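Local structure of putative TetR-family transcriptional regulator (Rhodococcus sp., 2G3B) at residues A[3-8]-A[42-47]; A[50-55]-A[118-123]; A[57-60]-A[65-68]. The protein probably represses transcription as a TetR-family regulator, binding operator DNA through an N-terminal helix-turn-helix domain. One frame throughout, in Å; residues are numbered along the deposited sequence. Where two conformers were deposited one is given.

How the interactions relate
Interaction 1 lies nearest the N terminus: helix 2-23 meets the end of helix 37-44, closing a loop that holds the rest of the predicted helix-turn-helix. The chain then enters the long helix 47-66, which serves both other contacts. Interaction 2 opens on it at residues 50-55 and closes at 118-123 on helix 115-139, joining the DNA-binding domain to the C-terminal domain. Interaction 3, 57-60 with 65-68, is nested inside that loop and spans two turns of the same helix. F44 packs on A53 and I8 on L50, linking interactions 1 and 2, while T121 touches N59, linking interactions 2 and 3.

Interaction 1: A[3-8]-A[42-47]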
loop_
_atom_site.group_PDB
_atom_site.type_symbol
_atom_site.label_atom_id
_atom_site.label_comp_id
_atom_site.label_asym_id
_atom_site.label_seq_id
_atom_site.Cartn_x
_atom_site.Cartn_y
_atom_site.Cartn_z
ATOM N N GLU A 3 -1.968 -19.810 25.541
ATOM C CA GLU A 3 -0.753 -20.287 24.875
ATOM C C GLU A 3 -1.099 -20.943 23.529
ATOM O O GLU A 3 -0.344 -20.833 22.568
ATOM C CB GLU A 3 -0.004 -21.297 25.758
ATOM C CG GLU A 3 1.090 -22.130 25.057
ATOM C CD GLU A 3 1.596 -23.305 25.928
ATOM O OE1 GLU A 3 1.237 -24.477 25.646
ATOM O OE2 GLU A 3 2.343 -23.044 26.898
ATOM N N ARG A 4 -2.243 -21.608 23.461
ATOM C CA ARG A 4 -2.616 -22.297 22.222
ATOM C C ARG A 4 -3.221 -21.336 21.182
ATOM O O ARG A 4 -2.969 -21.485 19.996
ATOM C CB ARG A 4 -3.532 -23.503 22.503
ATOM C CG ARG A 4 -2.890 -24.593 23.374
ATOM C CD ARG A 4 -3.759 -25.871 23.381
ATOM N NE ARG A 4 -5.111 -25.673 23.949
ATOM C CZ ARG A 4 -5.989 -26.644 24.258
ATOM N NH1 ARG A 4 -5.715 -27.943 24.071
ATOM N NH2 ARG A 4 -7.178 -26.305 24.743
ATOM N N ARG A 5 -4.024 -20.375 21.632
ATOM C CA ARG A 5 -4.530 -19.311 20.750
ATOM C C ARG A 5 -3.346 -18.565 20.120
ATOM O O ARG A 5 -3.325 -18.389 18.917
ATOM C CB ARG A 5 -5.432 -18.325 21.499
ATOM C CG ARG A 5 -6.793 -18.886 21.810
ATOM C CD ARG A 5 -7.639 -17.913 22.601
ATOM N NE ARG A 5 -8.441 -17.036 21.735
ATOM C CZ ARG A 5 -9.783 -17.010 21.701
ATOM N NH1 ARG A 5 -10.512 -17.809 22.494
ATOM N NH2 ARG A 5 -10.415 -16.175 20.875
ATOM N N ASP A 6 -2.369 -18.172 20.937
ATOM C CA ASP A 6 -1.132 -17.515 20.459
ATOM C C ASP A 6 -0.363 -18.343 19.416
ATOM O O ASP A 6 0.105 -17.783 18.430
ATOM C CB ASP A 6 -0.212 -17.198 21.652
ATOM C CG ASP A 6 1.121 -16.521 21.230
ATOM O OD1 ASP A 6 1.182 -15.266 21.244
ATOM O OD2 ASP A 6 2.105 -17.237 20.874
ATOM N N ALA A 7 -0.241 -19.669 19.626
ATOM C CA ALA A 7 0.400 -20.561 18.647
ATOM C C ALA A 7 -0.374 -20.594 17.345
ATOM O O ALA A 7 0.211 -20.586 16.264
ATOM C CB ALA A 7 0.558 -22.025 19.216
ATOM N N ILE A 8 -1.700 -20.620 17.437
ATOM C CA ILE A 8 -2.515 -20.646 16.234
ATOM C C ILE A 8 -2.288 -19.349 15.410
ATOM O O ILE A 8 -2.145 -19.388 14.167
ATOM C CB ILE A 8 -4.042 -20.832 16.532
ATOM C CG1 ILE A 8 -4.320 -22.286 16.982
ATOM C CG2 ILE A 8 -4.853 -20.526 15.283
ATOM C CD1 ILE A 8 -5.677 -22.473 17.762
ATOM N N TYR A 42 -13.121 -24.015 17.711
ATOM C CA TYR A 42 -13.620 -23.618 19.027
ATOM C C TYR A 42 -13.244 -22.170 19.394
ATOM O O TYR A 42 -14.081 -21.415 19.888
ATOM C CB TYR A 42 -13.145 -24.577 20.108
ATOM C CG TYR A 42 -13.801 -24.305 21.453
ATOM C CD1 TYR A 42 -15.188 -24.553 21.665
ATOM C CD2 TYR A 42 -13.054 -23.806 22.513
ATOM C CE1 TYR A 42 -15.794 -24.279 22.918
ATOM C CE2 TYR A 42 -13.653 -23.514 23.737
ATOM C CZ TYR A 42 -15.006 -23.766 23.934
ATOM O OH TYR A 42 -15.568 -23.496 25.161
ATOM N N HIS A 43 -11.991 -21.781 19.173
ATOM C CA HIS A 43 -11.603 -20.399 19.570
ATOM C C HIS A 43 -11.997 -19.338 18.592
ATOM O O HIS A 43 -12.221 -18.207 18.992
ATOM C CB HIS A 43 -10.087 -20.269 19.789
ATOM C CG HIS A 43 -9.604 -20.983 21.007
ATOM N ND1 HIS A 43 -10.164 -20.776 22.250
ATOM C CD2 HIS A 43 -8.619 -21.896 21.183
ATOM C CE1 HIS A 43 -9.562 -21.551 23.138
ATOM N NE2 HIS A 43 -8.615 -22.233 22.519
ATOM N N PHE A 44 -11.992 -19.656 17.303
ATOM C CA PHE A 44 -12.122 -18.614 16.266
ATOM C C PHE A 44 -13.364 -18.773 15.375
ATOM O O PHE A 44 -13.658 -17.914 14.556
ATOM C CB PHE A 44 -10.833 -18.569 15.442
ATOM C CG PHE A 44 -9.606 -18.284 16.290
ATOM C CD1 PHE A 44 -8.656 -19.285 16.530
ATOM C CD2 PHE A 44 -9.414 -17.012 16.872
ATOM C CE1 PHE A 44 -7.519 -19.016 17.330
ATOM C CE2 PHE A 44 -8.279 -16.742 17.683
ATOM C CZ PHE A 44 -7.340 -17.740 17.893
ATOM N N LYS A 45 -14.061 -19.893 15.562
ATOM C CA LYS A 45 -15.361 -20.231 14.965
ATOM C C LYS A 45 -15.268 -20.696 13.533
ATOM O O LYS A 45 -15.841 -21.736 13.175
ATOM C CB LYS A 45 -16.388 -19.080 15.069
ATOM C CG LYS A 45 -17.772 -19.509 14.591
ATOM C CD LYS A 45 -18.740 -18.341 14.392
ATOM C CE LYS A 45 -20.107 -18.878 13.946
ATOM N NZ LYS A 45 -20.700 -17.840 13.053
ATOM N N ASP A 46 -14.600 -19.896 12.714
ATOM C CA ASP A 46 -14.588 -20.105 11.268
ATOM C C ASP A 46 -13.385 -19.366 10.663
ATOM O O ASP A 46 -12.579 -18.721 11.387
ATOM C CB ASP A 46 -15.943 -19.697 10.618
ATOM C CG ASP A 46 -16.367 -18.290 10.993
ATOM O OD1 ASP A 46 -15.481 -17.504 11.408
ATOM O OD2 ASP A 46 -17.574 -17.988 10.890
ATOM N N ARG A 47 -13.221 -19.487 9.346
ATOM C CA ARG A 47 -12.049 -18.922 8.692
ATOM C C ARG A 47 -12.030 -17.393 8.773
ATOM O O ARG A 47 -10.974 -16.817 9.033
ATOM C CB ARG A 47 -11.910 -19.421 7.248
ATOM C CG ARG A 47 -10.619 -18.983 6.566
ATOM C CD ARG A 47 -10.539 -19.569 5.139
ATOM N NE ARG A 47 -9.795 -18.696 4.227
ATOM C CZ ARG A 47 -10.284 -17.581 3.678
ATOM N NH1 ARG A 47 -11.542 -17.193 3.918
ATOM N NH2 ARG A 47 -9.522 -16.871 2.856
#
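R5 drapes its aliphatic stem over the imidazole of H43 in a CH-pi contact. The CG of R5 stands 3.6 Å from the centroid of the H43 ring, only 14° off the ring normal, so the methylene is almost centred on the face. Beyond it the arginine chain bends at chi3 (90°) and turns the guanidinium back over the histidine, with H43 CB lying over one guanidinium face. The two planes are 50° apart, which makes this an oblique overlap and not a parallel stack.

Polar atoms come close as well: R5 NH1 lies 3.0 Å from H43 ND1, and R5 NH2 is 3.3 Å from the backbone O of H43. An alanine in place of R5 would probably uncover that face of the imidazole and leave the ring freer to turn. Residues 42-44 end helix 37-44, the second helix of the predicted helix-turn-helix, and the contact fastens this end to helix 2-23, as is usual in the three-helix DNA-binding domain of TetR regulators.

Apolar packing continues deeper in, where I8 meets F44. The branch methyl CG2 of I8 approaches F44 CE1 to 3.7 Å, and I8 CD1 reaches the ring edge in its plane. L50 and A53 of helix 47-66 also pack on the phenyl group. R5 touches the ring too, obliquely, its NH2 3.9 Å from F44 CE2.

Interaction 2: A[50-55]-A[118-123]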
loop_
_atom_site.group_PDB
_atom_site.type_symbol
_atom_site.label_atom_id
_atom_site.label_comp_id
_atom_site.label_asym_id
_atom_site.label_seq_id
_atom_site.Cartn_x
_atom_site.Cartn_y
_atom_site.Cartn_z
ATOM N N LEU A 50 -10.888 -16.514 12.250
ATOM C CA LEU A 50 -9.426 -16.731 12.297
ATOM C C LEU A 50 -8.682 -15.512 11.751
ATOM O O LEU A 50 -7.732 -14.990 12.379
ATOM C CB LEU A 50 -9.006 -18.069 11.558
ATOM C CG LEU A 50 -7.475 -18.402 11.485
ATOM C CD1 LEU A 50 -6.922 -18.611 12.901
ATOM C CD2 LEU A 50 -7.097 -19.621 10.597
ATOM N N LEU A 51 -9.132 -15.015 10.603
ATOM C CA LEU A 51 -8.409 -13.924 9.923
ATOM C C LEU A 51 -8.551 -12.624 10.717
ATOM O O LEU A 51 -7.561 -11.872 10.902
ATOM C CB LEU A 51 -8.936 -13.742 8.489
ATOM C CG LEU A 51 -8.619 -14.890 7.509
ATOM C CD1 LEU A 51 -9.373 -14.757 6.205
ATOM C CD2 LEU A 51 -7.149 -14.997 7.239
ATOM N N GLU A 52 -9.771 -12.361 11.180
ATOM C CA GLU A 52 -10.010 -11.221 12.080
ATOM C C GLU A 52 -9.052 -11.267 13.261
ATOM O O GLU A 52 -8.372 -10.310 13.549
ATOM C CB GLU A 52 -11.431 -11.209 12.601
ATOM C CG GLU A 52 -11.622 -10.068 13.639
ATOM C CD GLU A 52 -13.087 -9.849 14.069
ATOM O OE1 GLU A 52 -13.966 -9.749 13.186
ATOM O OE2 GLU A 52 -13.357 -9.762 15.290
ATOM N N ALA A 53 -8.969 -12.412 13.938
ATOM C CA ALA A 53 -8.065 -12.535 15.078
ATOM C C ALA A 53 -6.590 -12.414 14.669
ATOM O O ALA A 53 -5.765 -11.850 15.432
ATOM C CB ALA A 53 -8.351 -13.857 15.857
ATOM N N ALA A 54 -6.237 -12.896 13.469
ATOM C CA ALA A 54 -4.855 -12.745 12.961
ATOM C C ALA A 54 -4.528 -11.275 12.633
ATOM O O ALA A 54 -3.455 -10.797 12.932
ATOM C CB ALA A 54 -4.600 -13.602 11.710
ATOM N N LEU A 55 -5.462 -10.571 12.007
ATOM C CA LEU A 55 -5.285 -9.134 11.846
ATOM C C LEU A 55 -4.932 -8.489 13.194
ATOM O O LEU A 55 -3.959 -7.753 13.288
ATOM C CB LEU A 55 -6.554 -8.542 11.243
ATOM C CG LEU A 55 -6.656 -8.567 9.723
ATOM C CD1 LEU A 55 -8.140 -8.512 9.291
ATOM C CD2 LEU A 55 -5.852 -7.377 9.112
ATOM N N LEU A 118 -10.353 -5.600 8.732
ATOM C CA LEU A 118 -9.171 -4.811 8.384
ATOM C C LEU A 118 -9.383 -3.332 8.712
ATOM O O LEU A 118 -8.461 -2.668 9.172
ATOM C CB LEU A 118 -8.837 -4.946 6.884
ATOM C CG LEU A 118 -7.626 -4.184 6.309
ATOM C CD1 LEU A 118 -6.326 -4.454 7.119
ATOM C CD2 LEU A 118 -7.443 -4.529 4.838
ATOM N N ALA A 119 -10.565 -2.818 8.412
ATOM C CA ALA A 119 -10.921 -1.410 8.719
ATOM C C ALA A 119 -10.836 -1.161 10.222
ATOM O O ALA A 119 -10.320 -0.131 10.677
ATOM C CB ALA A 119 -12.323 -1.088 8.198
ATOM N N ARG A 120 -11.286 -2.140 11.005
ATOM C CA ARG A 120 -11.322 -1.960 12.468
ATOM C C ARG A 120 -9.919 -1.994 12.974
ATOM O O ARG A 120 -9.583 -1.201 13.840
ATOM C CB ARG A 120 -12.133 -3.065 13.150
ATOM C CG ARG A 120 -13.673 -2.850 13.082
ATOM C CD ARG A 120 -14.442 -3.876 13.925
ATOM N NE ARG A 120 -14.367 -5.255 13.417
ATOM C CZ ARG A 120 -15.289 -5.865 12.662
ATOM N NH1 ARG A 120 -16.377 -5.247 12.240
ATOM N NH2 ARG A 120 -15.094 -7.115 12.289
ATOM N N THR A 121 -9.097 -2.936 12.475
ATOM C CA THR A 121 -7.712 -3.015 12.953
ATOM C C THR A 121 -6.923 -1.789 12.499
ATOM O O THR A 121 -6.191 -1.206 13.279
ATOM C CB THR A 121 -7.064 -4.377 12.531
ATOM O OG1 THR A 121 -7.867 -5.411 13.067
ATOM C CG2 THR A 121 -5.640 -4.539 13.088
ATOM N N THR A 122 -7.118 -1.353 11.251
ATOM C CA THR A 122 -6.418 -0.164 10.747
ATOM C C THR A 122 -6.832 1.060 11.590
ATOM O O THR A 122 -5.972 1.897 11.958
ATOM C CB THR A 122 -6.744 0.092 9.258
ATOM O OG1 THR A 122 -6.338 -1.033 8.509
ATOM C CG2 THR A 122 -6.041 1.373 8.711
ATOM N N ALA A 123 -8.116 1.124 11.960
ATOM C CA ALA A 123 -8.624 2.252 12.762
ATOM C C ALA A 123 -7.939 2.322 14.122
ATOM O O ALA A 123 -7.652 3.389 14.617
ATOM C CB ALA A 123 -10.137 2.183 12.906
HETATM O O HOH W 1 -9.675 -7.571 12.769
#
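L55 and L118 form the tight, buried side of this contact, their side chains crossing at about a right angle. Methyl CD2 of L55 meets CD1 of L118 at 3.6 Å, while the other methyl of L55, CD1, rests against the start of the facing segment, 3.7 Å from L118 N. T121 adds to this side: its CG2, anti to the backbone N, lies 3.6 Å from the carbonyl O of L55. The same torsion sets OG1 beside the backbone N, still facing helix 47-66, where its polar partners are N56 OD1, the strongest, and the backbone O of P117, two acceptors that must share its one proton. A water also reaches this hydroxyl, donating to T121 OG1 at 2.8 Å and to the backbone O of E52 at 3.1 Å, and so bridges the two helices by way of polar atoms.

The outer side is looser. There E52 extends its chain to R120, and the two make a salt bridge with R120 NH2 3.0 Å from E52 OE1. The hydrogen bond within it is weak, bent to 130° at the hydrogen. OE1 arrives at the guanidinium edge near its plane, but the carboxylate is turned 66° against that plane, and a single oxygen does the touching.

The short helical segments run nearly parallel, 13° apart with axes 9.8 Å from each other, and join the DNA-binding domain to the C-terminal domain, which in TetR relatives binds ligands. L104 of helix 92-110 packs on L55, W101 and R105 of the same helix on L118, and E170 of the second subunit also on L118.

Interaction 3: A[57-60]-A[65-68]; sequences YIND and YRSE. With GOL (glycerol), chain E.
A glycerol molecule closes a small polar ring with N59 and R66, two side chains seven residues apart on one helix. Both belong to helix 47-66, the long helix that leads from the DNA-binding domain into the C-terminal domain of the TetR fold, and the contact spans two of its turns close to its end. Glycerol probably comes from the crystallisation liquor, but the polar groups it meets are consistent with a pocket in the region where TetR relatives bind their effectors.

The direct link is a hydrogen bond from R66 NH2 to N59 OD1, 2.9 Å long and nearly straight at 168°. OD1 lies close to the guanidinium plane, at its edge. On the asparagine side, though, the donor stands well above the carbonyl plane, 43° out of it, so the bond does not follow a lone pair. N59 places its amide here with CG anti to the backbone N (chi1 -171°); the R66 stem runs back toward N59, and a bend at chi3 turns the guanidinium so that NH2 meets OD1.

Glycerol O1 donates a second bond to N59 OD1, at 2.6 Å, and accepts one from R66 NH1 at 2.9 Å. N59 OD1 is thus gripped by two donors, and the buried arginine presents two nitrogens to the pair of oxygens.

The charge of R66 is met by E87, which binds NH1, and by E128, which binds NH2; these carboxylates balance its buried charge and probably limit its rotation. W125 of helix 115-139 packs against both R66 and N59. E87 also holds the glycerol, through a hydrogen bond at its OE1.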
loop_
_atom_site.group_PDB
_atom_site.type_symbol
_atom_site.label_atom_id
_atom_site.label_comp_id
_atom_site.label_asym_id
_atom_site.label_seq_id
_atom_site.Cartn_x
_atom_site.Cartn_y
_atom_site.Cartn_z
ATOM N N TYR A 57 -3.799 -9.840 16.080
ATOM C CA TYR A 57 -2.515 -10.389 16.536
ATOM C C TYR A 57 -1.312 -9.619 15.917
ATOM O O TYR A 57 -0.423 -9.177 16.634
ATOM C CB TYR A 57 -2.468 -11.870 16.170
ATOM C CG TYR A 57 -1.217 -12.574 16.674
ATOM C CD1 TYR A 57 -1.116 -12.945 18.002
ATOM C CD2 TYR A 57 -0.123 -12.786 15.825
ATOM C CE1 TYR A 57 0.035 -13.562 18.489
ATOM C CE2 TYR A 57 1.041 -13.407 16.304
ATOM C CZ TYR A 57 1.091 -13.798 17.632
ATOM O OH TYR A 57 2.212 -14.436 18.147
ATOM N N ILE A 58 -1.325 -9.467 14.593
ATOM C CA ILE A 58 -0.282 -8.763 13.821
ATOM C C ILE A 58 -0.192 -7.297 14.305
ATOM O O ILE A 58 0.925 -6.746 14.535
ATOM C CB ILE A 58 -0.611 -8.864 12.301
ATOM C CG1 ILE A 58 -0.440 -10.338 11.836
ATOM C CG2 ILE A 58 0.245 -7.948 11.470
ATOM C CD1 ILE A 58 -1.206 -10.640 10.541
ATOM N N ASN A 59 -1.363 -6.697 14.496
ATOM C CA ASN A 59 -1.404 -5.292 15.010
ATOM C C ASN A 59 -0.845 -5.182 16.438
ATOM O O ASN A 59 -0.072 -4.264 16.731
ATOM C CB ASN A 59 -2.811 -4.708 14.969
ATOM C CG ASN A 59 -2.840 -3.184 15.295
ATOM O OD1 ASN A 59 -2.061 -2.423 14.743
ATOM N ND2 ASN A 59 -3.663 -2.795 16.237
ATOM N N ASP A 60 -1.241 -6.104 17.313
ATOM C CA ASP A 60 -0.645 -6.219 18.641
ATOM C C ASP A 60 0.860 -6.419 18.612
ATOM O O ASP A 60 1.560 -5.790 19.382
ATOM C CB ASP A 60 -1.279 -7.356 19.456
ATOM C CG ASP A 60 -2.716 -7.040 19.870
ATOM O OD1 ASP A 60 -3.155 -5.869 19.744
ATOM O OD2 ASP A 60 -3.413 -7.951 20.306
ATOM N N TYR A 65 6.514 -3.182 18.663
ATOM C CA TYR A 65 7.667 -2.550 18.010
ATOM C C TYR A 65 7.454 -1.026 17.907
ATOM O O TYR A 65 8.429 -0.270 17.906
ATOM C CB TYR A 65 7.973 -3.172 16.637
ATOM C CG TYR A 65 8.509 -4.612 16.726
ATOM C CD1 TYR A 65 7.651 -5.711 16.630
ATOM C CD2 TYR A 65 9.868 -4.859 16.904
ATOM C CE1 TYR A 65 8.134 -7.028 16.712
ATOM C CE2 TYR A 65 10.374 -6.178 16.983
ATOM C CZ TYR A 65 9.493 -7.256 16.896
ATOM O OH TYR A 65 9.994 -8.556 16.999
ATOM N N ARG A 66 6.186 -0.581 17.845
ATOM C CA ARG A 66 5.877 0.857 17.782
ATOM C C ARG A 66 6.205 1.615 19.078
ATOM O O ARG A 66 6.435 2.855 19.075
ATOM C CB ARG A 66 4.414 1.069 17.416
ATOM C CG ARG A 66 4.164 0.745 15.998
ATOM C CD ARG A 66 2.847 1.291 15.518
ATOM N NE ARG A 66 1.647 0.700 16.109
ATOM C CZ ARG A 66 0.898 -0.240 15.519
ATOM N NH1 ARG A 66 1.232 -0.725 14.331
ATOM N NH2 ARG A 66 -0.199 -0.675 16.107
ATOM N N SER A 67 6.187 0.890 20.190
ATOM C CA SER A 67 6.431 1.506 21.491
ATOM C C SER A 67 7.752 1.051 22.125
ATOM O O SER A 67 8.088 1.468 23.246
ATOM C CB SER A 67 5.236 1.259 22.434
ATOM O OG SER A 67 4.913 -0.132 22.514
ATOM N N GLU A 68 8.528 0.229 21.410
ATOM C CA GLU A 68 9.805 -0.272 21.945
ATOM C C GLU A 68 10.730 0.877 22.374
ATOM O O GLU A 68 11.074 1.743 21.557
ATOM C CB GLU A 68 10.510 -1.190 20.940
ATOM C CG GLU A 68 11.694 -1.977 21.547
ATOM C CD GLU A 68 12.388 -2.898 20.530
ATOM O OE1 GLU A 68 12.141 -2.734 19.316
ATOM O OE2 GLU A 68 13.176 -3.790 20.939
HETATM C C1 GOL E . -0.361 -3.001 11.467
HETATM O O1 GOL E . -0.463 -2.396 12.747
HETATM C C2 GOL E . 1.004 -2.743 10.832
HETATM O O2 GOL E . 1.927 -2.303 11.806
HETATM C C3 GOL E . 0.862 -1.764 9.687
HETATM O O3 GOL E . 1.830 -1.901 8.652
#